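Local coordinates for adenine phosphoribosyltransferase (PDB 1QB7), which probably catalyses the salvage of adenine to AMP, using 5-phospho-alpha-D-ribose 1-diphosphate as the phosphoribosyl donor and releasing diphosphate, at residues 181-186 / 197-202. Sequence-based numbering, arbitrary orientation. Where two conformers were deposited one is given.
Sequences KAAEKI and IKFISL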
# COMPACT_ATOMS: atom_id res chain seq x y z
N LYS A 181 -6.99 -15.26 -18.83
CA LYS A 181 -7.10 -16.61 -18.28
C LYS A 181 -6.16 -17.02 -17.13
O LYS A 181 -5.72 -18.17 -17.06
CB LYS A 181 -7.01 -17.63 -19.42
CG LYS A 181 -8.17 -17.55 -20.41
CD LYS A 181 -7.84 -18.24 -21.71
CE LYS A 181 -8.99 -18.10 -22.70
NZ LYS A 181 -8.59 -18.54 -24.07
N ALA A 182 -5.91 -16.10 -16.20
CA ALA A 182 -5.04 -16.37 -15.06
C ALA A 182 -5.55 -17.54 -14.20
O ALA A 182 -4.78 -18.43 -13.85
CB ALA A 182 -4.90 -15.12 -14.20
N ALA A 183 -6.84 -17.52 -13.86
CA ALA A 183 -7.42 -18.59 -13.05
C ALA A 183 -7.35 -19.93 -13.78
O ALA A 183 -6.96 -20.93 -13.20
CB ALA A 183 -8.86 -18.26 -12.68
N GLU A 184 -7.72 -19.92 -15.07
CA GLU A 184 -7.69 -21.13 -15.89
C GLU A 184 -6.28 -21.74 -15.91
O GLU A 184 -6.11 -22.93 -15.68
CB GLU A 184 -8.11 -20.80 -17.34
CG GLU A 184 -9.44 -21.41 -17.79
CD GLU A 184 -10.65 -20.62 -17.34
OE1 GLU A 184 -11.52 -20.34 -18.19
OE2 GLU A 184 -7.01 -21.29 -20.25
N LYS A 185 -5.27 -20.91 -16.19
CA LYS A 185 -3.88 -21.37 -16.24
C LYS A 185 -3.34 -21.88 -14.91
O LYS A 185 -2.66 -22.90 -14.86
CB LYS A 185 -2.98 -20.26 -16.77
CG LYS A 185 -3.34 -19.81 -18.18
CD LYS A 185 -2.46 -18.68 -18.63
CE LYS A 185 -2.85 -18.24 -20.03
NZ LYS A 185 -1.90 -17.22 -20.54
N ILE A 186 -3.65 -21.17 -13.82
CA ILE A 186 -3.20 -21.58 -12.50
C ILE A 186 -3.86 -22.90 -12.10
O ILE A 186 -3.23 -23.76 -11.50
CB ILE A 186 -3.46 -20.47 -11.45
CG1 ILE A 186 -2.52 -19.29 -11.73
CG2 ILE A 186 -3.26 -21.00 -10.04
CD1 ILE A 186 -2.78 -18.06 -10.88
N ILE A 197 -7.74 -24.07 -5.67
CA ILE A 197 -7.57 -22.68 -5.24
C ILE A 197 -8.74 -21.85 -5.75
O ILE A 197 -8.98 -21.80 -6.96
CB ILE A 197 -6.26 -22.05 -5.79
CG1 ILE A 197 -5.02 -22.82 -5.30
CG2 ILE A 197 -6.18 -20.57 -5.39
CD1 ILE A 197 -4.86 -22.87 -3.80
N LYS A 198 -9.45 -21.19 -4.85
CA LYS A 198 -10.58 -20.37 -5.23
C LYS A 198 -10.17 -18.93 -5.57
O LYS A 198 -9.36 -18.32 -4.88
CB LYS A 198 -11.64 -20.34 -4.13
CG LYS A 198 -12.82 -19.48 -4.49
CD LYS A 198 -13.82 -19.33 -3.35
CE LYS A 198 -14.53 -20.63 -3.05
NZ LYS A 198 -15.56 -20.42 -2.00
N PHE A 199 -10.71 -18.43 -6.68
CA PHE A 199 -10.46 -17.07 -7.13
C PHE A 199 -11.78 -16.31 -7.09
O PHE A 199 -12.79 -16.82 -7.57
CB PHE A 199 -9.96 -17.05 -8.58
CG PHE A 199 -8.54 -17.51 -8.74
CD1 PHE A 199 -8.24 -18.85 -8.92
CD2 PHE A 199 -7.50 -16.59 -8.69
CE1 PHE A 199 -6.93 -19.28 -9.06
CE2 PHE A 199 -6.17 -17.00 -8.83
CZ PHE A 199 -5.89 -18.35 -9.01
N ILE A 200 -11.80 -15.14 -6.47
CA ILE A 200 -13.01 -14.32 -6.44
C ILE A 200 -12.67 -12.90 -6.88
O ILE A 200 -11.59 -12.37 -6.57
CB ILE A 200 -13.71 -14.28 -5.05
CG1 ILE A 200 -12.85 -13.58 -4.01
CG2 ILE A 200 -14.10 -15.68 -4.60
CD1 ILE A 200 -13.63 -13.06 -2.83
N SER A 201 -13.56 -12.31 -7.67
CA SER A 201 -13.40 -10.95 -8.17
C SER A 201 -14.71 -10.20 -7.95
O SER A 201 -15.78 -10.80 -7.99
CB SER A 201 -13.04 -10.95 -9.65
OG SER A 201 -12.74 -9.65 -10.12
N LEU A 202 -14.62 -8.89 -7.73
CA LEU A 202 -15.80 -8.07 -7.51
C LEU A 202 -16.36 -7.48 -8.81
O LEU A 202 -17.54 -7.16 -8.89
CB LEU A 202 -15.47 -6.94 -6.52
CG LEU A 202 -14.85 -7.40 -5.19
CD1 LEU A 202 -14.46 -6.19 -4.37
CD2 LEU A 202 -15.81 -8.30 -4.43
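With CG anti to its carbonyl carbon (chi1 -74°), F199 sends its ring off the strand to A183 and I186, two residues one helical turn apart. I186 puts CG2 anti to the backbone N and CG1 beside it, and an extended chi2 of 173° carries CD1 on to the ring. The A183 methyl lies over one face in a CH-pi contact, CB 4.2 Å from the centroid of the F199 ring and shifted toward the CD1 rim. I186 meets the CZ end of the ring with two branches: its CG2 comes in at the edge, in plane, 3.9 Å from F199 CZ, while its CD1 approaches CZ obliquely at 3.6 Å. This is helix 182-192 packing on strand 199-201 of the central sheet, a beta-alpha-beta crossover in the type I phosphoribosyltransferase fold, since the helix links strand 167-173 to its parallel neighbour 199-201. The contact is apolar and buried, with no hydrogen bond across it. The H187 ring meets that of F199 with planes at about 70°, and its NE2 hydrogen-bonds I197 O. Beyond F199, the I186 side chain touches A154 and L158 of helix 152-163 and lies near G151, which binds AMP in another structure of this protein.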